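Long-range contacts in group 3 allergen SMIPP-S YvT004A06 (Sarcoptes scabiei type hominis, PDB 3H7T), which is an inactivated paralogue of the trypsin-like serine proteases that probably lacks the family's peptide-cleaving activity and can bind zinc ions: residues A[6-11]-A[56-61]; A[123-128]-A[137-142]. All blocks are in the same frame, centred on the assembly; numbering follows the deposited sequence.

Interaction 1 of 2, residues A[6-11]-A[56-61]; sequences KSDITK and GSSYRT
An Asx turn at Asp8 lies beside Ser58 where two loops of the trypsin-like fold meet: residues 6-11 lead from strand 5-6 into the first barrel strand, 15-20, and residues 56-61 join barrel strands 51-55 and 65-74. Asp8 suits the turn because its short side chain brings OD1 to the backbone N two residues on. OD1 is met from opposite faces of the carboxylate plane by Thr10 N and OG1, holding the group in place. Asp8 OD2 accepts from a water 2.9 Å away, which also bonds Ser58 OG. Ser58, short and hydroxylic, brings OG beside its backbone N (chi1 -59°), where it accepts from Ile9 N at 3.0 Å in a fairly straight bond, 159° at the hydrogen. The apolar part of the contact is Ile9, buried against the backbone of the other loop. Its CG2 lies 3.8 Å from Ser58 N. Ser57 turns its side chain from this contact; its OG accepts from Tyr59 N in an ST turn and also bonds Thr62 O. Gly56 suits the start of this bend, having positive phi. With CG1 of Ile9 anti to the backbone N, the CD1 methyl ends 3.6 Å from Ser57 O.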
ATOM      1  N   LYS A   6      -3.409  14.900  -9.472  1.00 24.34           N
ATOM      2  CA  LYS A   6      -2.160  15.292  -8.830  1.00 25.56           C
ATOM      3  C   LYS A   6      -2.425  15.716  -7.397  1.00 25.40           C
ATOM      4  O   LYS A   6      -3.359  16.466  -7.121  1.00 25.61           O
ATOM      5  CB  LYS A   6      -1.451  16.421  -9.598  1.00 26.25           C
ATOM      6  CG  LYS A   6      -0.050  16.721  -9.058  1.00 32.43           C
ATOM      7  CD  LYS A   6       0.421  18.152  -9.341  1.00 38.11           C
ATOM      8  CE  LYS A   6       0.983  18.301 -10.735  1.00 40.46           C
ATOM      9  NZ  LYS A   6       1.883  19.503 -10.847  1.00 41.24           N
ATOM     10  N   SER A   7      -1.608  15.208  -6.486  1.00 25.06           N
ATOM     11  CA  SER A   7      -1.750  15.532  -5.086  1.00 25.46           C
ATOM     12  C   SER A   7      -0.539  16.321  -4.586  1.00 25.24           C
ATOM     13  O   SER A   7       0.237  16.865  -5.375  1.00 24.25           O
ATOM     14  CB  SER A   7      -1.930  14.250  -4.269  1.00 26.48           C
ATOM     15  OG  SER A   7      -2.387  14.547  -2.958  1.00 26.16           O
ATOM     16  N   ASP A   8      -0.395  16.366  -3.267  1.00 25.18           N
ATOM     17  CA  ASP A   8       0.732  17.009  -2.605  1.00 26.17           C
ATOM     18  C   ASP A   8       1.028  16.220  -1.337  1.00 24.50           C
ATOM     19  O   ASP A   8       0.101  15.696  -0.703  1.00 24.63           O
ATOM     20  CB  ASP A   8       0.388  18.457  -2.260  1.00 26.96           C
ATOM     21  CG  ASP A   8       1.579  19.224  -1.735  1.00 33.99           C
ATOM     22  OD1 ASP A   8       1.738  19.298  -0.500  1.00 36.61           O
ATOM     23  OD2 ASP A   8       2.369  19.739  -2.556  1.00 44.67           O
ATOM     24  N   ILE A   9       2.304  16.123  -0.967  1.00 23.60           N
ATOM     25  CA  ILE A   9       2.703  15.333   0.207  1.00 23.89           C
ATOM     26  C   ILE A   9       2.106  15.884   1.511  1.00 25.13           C
ATOM     27  O   ILE A   9       1.977  15.144   2.486  1.00 24.31           O
ATOM     28  CB  ILE A   9       4.252  15.120   0.303  1.00 23.11           C
ATOM     29  CG1 ILE A   9       4.613  13.986   1.277  1.00 26.85           C
ATOM     30  CG2 ILE A   9       4.972  16.415   0.698  1.00 20.99           C
ATOM     31  CD1 ILE A   9       4.111  12.583   0.879  1.00 26.59           C
ATOM     32  N   THR A  10       1.713  17.160   1.511  1.00 25.98           N
ATOM     33  CA  THR A  10       1.037  17.747   2.676  1.00 26.74           C
ATOM     34  C   THR A  10      -0.402  17.235   2.809  1.00 26.95           C
ATOM     35  O   THR A  10      -0.964  17.236   3.904  1.00 27.49           O
ATOM     36  CB  THR A  10       1.103  19.314   2.716  1.00 26.83           C
ATOM     37  OG1 THR A  10       0.360  19.878   1.631  1.00 27.07           O
ATOM     38  CG2 THR A  10       2.552  19.808   2.654  1.00 24.45           C
ATOM     39  N   LYS A  11      -0.977  16.755   1.706  1.00 26.69           N
ATOM     40  CA  LYS A  11      -2.305  16.127   1.746  1.00 26.66           C
ATOM     41  C   LYS A  11      -2.255  14.679   2.222  1.00 26.37           C
ATOM     42  O   LYS A  11      -3.240  14.168   2.741  1.00 27.34           O
ATOM     43  CB  LYS A  11      -3.015  16.209   0.391  1.00 26.21           C
ATOM     44  CG  LYS A  11      -2.896  17.564  -0.305  1.00 33.24           C
ATOM     45  CD  LYS A  11      -3.877  18.592   0.241  1.00 40.93           C
ATOM     46  CE  LYS A  11      -5.172  18.604  -0.557  1.00 44.67           C
ATOM     47  NZ  LYS A  11      -4.930  18.807  -2.022  1.00 42.66           N
ATOM     48  N   GLY A  56       8.703  12.760   2.808  1.00 25.36           N
ATOM     49  CA  GLY A  56       8.614  14.217   2.856  1.00 25.65           C
ATOM     50  C   GLY A  56       8.638  14.934   1.517  1.00 25.85           C
ATOM     51  O   GLY A  56       8.927  16.126   1.462  1.00 26.38           O
ATOM     52  N   SER A  57       8.321  14.218   0.440  1.00 23.91           N
ATOM     53  CA  SER A  57       8.312  14.814  -0.894  1.00 23.58           C
ATOM     54  C   SER A  57       7.104  14.368  -1.717  1.00 22.63           C
ATOM     55  O   SER A  57       6.664  13.224  -1.606  1.00 22.82           O
ATOM     56  CB  SER A  57       9.608  14.465  -1.634  1.00 22.35           C
ATOM     57  OG  SER A  57       9.631  15.046  -2.925  1.00 25.78           O
ATOM     58  N   SER A  58       6.572  15.285  -2.524  1.00 22.54           N
ATOM     59  CA  SER A  58       5.545  14.968  -3.534  1.00 23.36           C
ATOM     60  C   SER A  58       6.128  14.179  -4.713  1.00 22.81           C
ATOM     61  O   SER A  58       5.390  13.565  -5.494  1.00 22.55           O
ATOM     62  CB  SER A  58       4.903  16.254  -4.068  1.00 23.05           C
ATOM     63  OG  SER A  58       4.302  17.011  -3.036  1.00 22.43           O
ATOM     64  N   TYR A  59       7.453  14.216  -4.847  1.00 22.79           N
ATOM     65  CA  TYR A  59       8.142  13.572  -5.950  1.00 23.29           C
ATOM     66  C   TYR A  59       8.550  12.147  -5.603  1.00 23.66           C
ATOM     67  O   TYR A  59       8.858  11.845  -4.451  1.00 23.95           O
ATOM     68  CB  TYR A  59       9.351  14.413  -6.398  1.00 23.84           C
ATOM     69  CG  TYR A  59       8.948  15.801  -6.827  1.00 25.53           C
ATOM     70  CD1 TYR A  59       8.333  16.017  -8.061  1.00 23.34           C
ATOM     71  CD2 TYR A  59       9.156  16.902  -5.986  1.00 27.41           C
ATOM     72  CE1 TYR A  59       7.940  17.298  -8.452  1.00 24.31           C
ATOM     73  CE2 TYR A  59       8.769  18.180  -6.374  1.00 27.18           C
ATOM     74  CZ  TYR A  59       8.167  18.371  -7.605  1.00 26.47           C
ATOM     75  OH  TYR A  59       7.785  19.640  -7.993  1.00 29.04           O
ATOM     76  N   ARG A  60       8.562  11.288  -6.620  1.00 23.61           N
ATOM     77  CA  ARG A  60       8.767   9.852  -6.431  1.00 24.22           C
ATOM     78  C   ARG A  60      10.146   9.487  -5.891  1.00 24.55           C
ATOM     79  O   ARG A  60      10.266   8.586  -5.050  1.00 23.01           O
ATOM     80  CB  ARG A  60       8.509   9.090  -7.738  1.00 24.17           C
ATOM     81  CG  ARG A  60       8.476   7.578  -7.549  1.00 24.18           C
ATOM     82  CD  ARG A  60       8.168   6.833  -8.833  1.00 26.00           C
ATOM     83  NE  ARG A  60       9.226   6.895  -9.852  1.00 21.60           N
ATOM     84  CZ  ARG A  60      10.311   6.123  -9.878  1.00 21.59           C
ATOM     85  NH1 ARG A  60      10.529   5.236  -8.918  1.00 21.52           N
ATOM     86  NH2 ARG A  60      11.195   6.249 -10.871  1.00 20.37           N
ATOM     87  N   THR A  61      11.181  10.169  -6.391  1.00 24.94           N
ATOM     88  CA  THR A  61      12.565   9.775  -6.106  1.00 25.88           C
ATOM     89  C   THR A  61      13.448  10.927  -5.626  1.00 26.07           C
ATOM     90  O   THR A  61      14.590  10.699  -5.247  1.00 25.67           O
ATOM     91  CB  THR A  61      13.258   9.123  -7.346  1.00 25.71           C
ATOM     92  OG1 THR A  61      13.323  10.066  -8.426  1.00 28.58           O
ATOM     93  CG2 THR A  61      12.526   7.877  -7.810  1.00 27.77           C
TER
HETATM   94  O   HOH W   1       5.197  19.539  -2.957  1.00 37.22           O

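Interaction 2 of 2, residues A[123-128]-A[137-142]; sequences SGWGST and GDLMEA
Leu139 lays its side chain over one face of the Trp125 indole. Its CB starts near the five-membered ring, 3.7 Å from Trp125 NE1 and slightly farther from CE2. The first torsion sets CG anti to the backbone N (chi1 177°), carrying the branch along the indole toward the benzene part. From there CD1 reaches a point 3.7 Å from the centroid of the six-membered ring of Trp125 and only 12° off its normal, a CH-pi contact. The same methyl also rests 3.5 Å from Gly124 N and near CB of Ser123, so a branched, purely apolar chain suits the place. Leu139 N and Trp125 NE1 come close, but both are donors, and Ser58 O in the neighbouring loop accepts from both. At the indole edge, near its plane, lies Gly137 O.

This packing sits at the mouth of a beta hairpin in the second barrel of the trypsin-like fold, where strands 119-124 and 140-147 run antiparallel; the loop between them probably corresponds to the autolysis loop of active relatives. Gly124 and Met140 form a hydrogen-bonded pair: Gly124 N gives to Met140 O at 3.0 Å, and Met140 N gives to Gly124 O at 2.9 Å, the latter nearly straight. Ser123 and Glu141 form the adjoining non-hydrogen-bonded pair, with a CA-H...O contact from Ser123 CA to Met140 O. Glu141 carries its carboxylate away, to a salt bridge with Lys5 and a hydrogen bond with Ser7. Met140, flexible and unbranched at CB, bends at chi2 and chi3, curling its chain beside Thr128. The Thr128 and Met140 side chains cross at about a right angle, with Thr128 CG2 4.0 Å from Met140 CG.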
ATOM      1  N   SER A 123      -3.166   7.063  -2.289  1.00 20.38           N
ATOM      2  CA  SER A 123      -2.167   7.986  -2.812  1.00 21.02           C
ATOM      3  C   SER A 123      -0.871   7.247  -3.101  1.00 20.45           C
ATOM      4  O   SER A 123      -0.438   6.395  -2.315  1.00 20.90           O
ATOM      5  CB  SER A 123      -1.939   9.139  -1.822  1.00 21.98           C
ATOM      6  OG  SER A 123      -1.558   8.643  -0.556  1.00 24.96           O
ATOM      7  N   GLY A 124      -0.270   7.543  -4.251  1.00 19.75           N
ATOM      8  CA  GLY A 124       0.978   6.905  -4.635  1.00 19.22           C
ATOM      9  C   GLY A 124       1.541   7.430  -5.939  1.00 18.90           C
ATOM     10  O   GLY A 124       1.033   8.406  -6.499  1.00 18.78           O
ATOM     11  N   TRP A 125       2.595   6.773  -6.407  1.00 18.27           N
ATOM     12  CA  TRP A 125       3.344   7.202  -7.594  1.00 18.30           C
ATOM     13  C   TRP A 125       3.318   6.165  -8.715  1.00 18.92           C
ATOM     14  O   TRP A 125       4.193   6.171  -9.575  1.00 20.73           O
ATOM     15  CB  TRP A 125       4.805   7.470  -7.227  1.00 18.37           C
ATOM     16  CG  TRP A 125       5.030   8.609  -6.277  1.00 14.42           C
ATOM     17  CD1 TRP A 125       5.304   9.907  -6.603  1.00 18.61           C
ATOM     18  CD2 TRP A 125       5.051   8.539  -4.850  1.00 19.79           C
ATOM     19  NE1 TRP A 125       5.482  10.658  -5.466  1.00 21.29           N
ATOM     20  CE2 TRP A 125       5.330   9.845  -4.372  1.00 20.77           C
ATOM     21  CE3 TRP A 125       4.850   7.503  -3.924  1.00 14.92           C
ATOM     22  CZ2 TRP A 125       5.406  10.145  -3.007  1.00 23.38           C
ATOM     23  CZ3 TRP A 125       4.938   7.802  -2.559  1.00 21.35           C
ATOM     24  CH2 TRP A 125       5.213   9.111  -2.117  1.00 19.82           C
ATOM     25  N   GLY A 126       2.318   5.284  -8.718  1.00 18.63           N
ATOM     26  CA  GLY A 126       2.202   4.263  -9.768  1.00 19.66           C
ATOM     27  C   GLY A 126       1.739   4.831 -11.100  1.00 18.71           C
ATOM     28  O   GLY A 126       1.410   6.022 -11.197  1.00 17.23           O
ATOM     29  N   SER A 127       1.675   3.960 -12.112  1.00 18.67           N
ATOM     30  CA  SER A 127       1.270   4.356 -13.460  0.50 18.83           C
ATOM     31  C   SER A 127      -0.118   4.993 -13.465  1.00 19.67           C
ATOM     32  O   SER A 127      -0.969   4.665 -12.618  1.00 18.98           O
ATOM     33  CB  SER A 127       1.326   3.151 -14.406  0.50 18.85           C
ATOM     34  OG  SER A 127       1.091   3.541 -15.745  0.50 16.45           O
ATOM     35  N   THR A 128      -0.333   5.916 -14.408  1.00 19.04           N
ATOM     36  CA  THR A 128      -1.589   6.654 -14.516  1.00 20.82           C
ATOM     37  C   THR A 128      -2.411   6.318 -15.771  1.00 23.26           C
ATOM     38  O   THR A 128      -3.365   7.021 -16.101  1.00 22.05           O
ATOM     39  CB  THR A 128      -1.357   8.183 -14.443  1.00 21.50           C
ATOM     40  OG1 THR A 128      -0.499   8.579 -15.522  1.00 24.10           O
ATOM     41  CG2 THR A 128      -0.714   8.583 -13.094  1.00 14.60           C
ATOM     42  N   GLY A 137       5.943  10.690 -11.809  1.00 20.89           N
ATOM     43  CA  GLY A 137       6.915  11.506 -11.070  1.00 20.84           C
ATOM     44  C   GLY A 137       6.289  12.231  -9.882  1.00 22.00           C
ATOM     45  O   GLY A 137       6.951  12.491  -8.871  1.00 23.23           O
ATOM     46  N   ASP A 138       4.998  12.536 -10.009  1.00 20.84           N
ATOM     47  CA  ASP A 138       4.247  13.307  -9.030  1.00 21.14           C
ATOM     48  C   ASP A 138       3.340  12.378  -8.230  1.00 20.58           C
ATOM     49  O   ASP A 138       2.794  11.408  -8.777  1.00 19.40           O
ATOM     50  CB  ASP A 138       3.354  14.328  -9.743  1.00 22.09           C
ATOM     51  CG  ASP A 138       4.135  15.342 -10.565  1.00 24.78           C
ATOM     52  OD1 ASP A 138       5.196  15.817 -10.117  1.00 25.97           O
ATOM     53  OD2 ASP A 138       3.653  15.700 -11.660  1.00 30.67           O
ATOM     54  N   LEU A 139       3.182  12.678  -6.945  1.00 21.18           N
ATOM     55  CA  LEU A 139       2.231  11.961  -6.097  1.00 20.64           C
ATOM     56  C   LEU A 139       0.806  12.212  -6.605  1.00 20.12           C
ATOM     57  O   LEU A 139       0.419  13.361  -6.855  1.00 20.59           O
ATOM     58  CB  LEU A 139       2.380  12.390  -4.627  1.00 20.87           C
ATOM     59  CG  LEU A 139       1.389  11.777  -3.624  1.00 22.01           C
ATOM     60  CD1 LEU A 139       1.712  10.304  -3.408  1.00 18.18           C
ATOM     61  CD2 LEU A 139       1.415  12.539  -2.296  1.00 19.59           C
ATOM     62  N   MET A 140       0.057  11.127  -6.807  1.00 19.46           N
ATOM     63  CA  MET A 140      -1.337  11.199  -7.250  1.00 19.24           C
ATOM     64  C   MET A 140      -2.249  10.730  -6.124  1.00 19.21           C
ATOM     65  O   MET A 140      -1.823   9.950  -5.271  1.00 19.20           O
ATOM     66  CB  MET A 140      -1.569  10.318  -8.472  1.00 18.91           C
ATOM     67  CG  MET A 140      -0.600  10.579  -9.655  1.00 23.30           C
ATOM     68  SD  MET A 140      -0.798  12.224 -10.366  1.00 27.44           S
ATOM     69  CE  MET A 140      -2.266  12.003 -11.362  1.00 26.98           C
ATOM     70  N   GLU A 141      -3.504  11.174  -6.146  1.00 18.50           N
ATOM     71  CA  GLU A 141      -4.489  10.708  -5.170  1.00 19.58           C
ATOM     72  C   GLU A 141      -5.815  10.384  -5.845  1.00 20.08           C
ATOM     73  O   GLU A 141      -6.138  10.946  -6.889  1.00 21.86           O
ATOM     74  CB  GLU A 141      -4.718  11.759  -4.068  1.00 18.78           C
ATOM     75  CG  GLU A 141      -5.355  13.048  -4.595  1.00 25.73           C
ATOM     76  CD  GLU A 141      -5.810  14.002  -3.507  1.00 35.02           C
ATOM     77  OE1 GLU A 141      -6.941  14.512  -3.617  1.00 43.14           O
ATOM     78  OE2 GLU A 141      -5.054  14.249  -2.547  1.00 37.98           O
ATOM     79  N   ALA A 142      -6.579   9.481  -5.242  1.00 19.85           N
ATOM     80  CA  ALA A 142      -7.964   9.255  -5.640  1.00 20.90           C
ATOM     81  C   ALA A 142      -8.781   8.688  -4.488  1.00 21.50           C
ATOM     82  O   ALA A 142      -8.248   8.029  -3.583  1.00 20.80           O
ATOM     83  CB  ALA A 142      -8.046   8.334  -6.856  1.00 21.74           C
TER

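From the N terminus, the chain passes through strand 5-6 into residues 6-11, then builds four strands of the six-stranded barrel before interaction 1 closes the first loop at 56-61. Interaction 2 follows in series, neither nesting nor crossing, and closes a short loop, with eight residues between its segments. Their centres nonetheless lie only about 9 Å apart, and they touch. Strand 5-6 pairs with strand 140-147, and Ser7 extends this link through bonds to Leu139 and Glu141. Arg60 also packs on Trp125, and its backbone bonds that of Gly137. The 56-61 loop of the first barrel and the 6-11 connection between the two sheets thus both meet the 119-124/140-147 hairpin of the second.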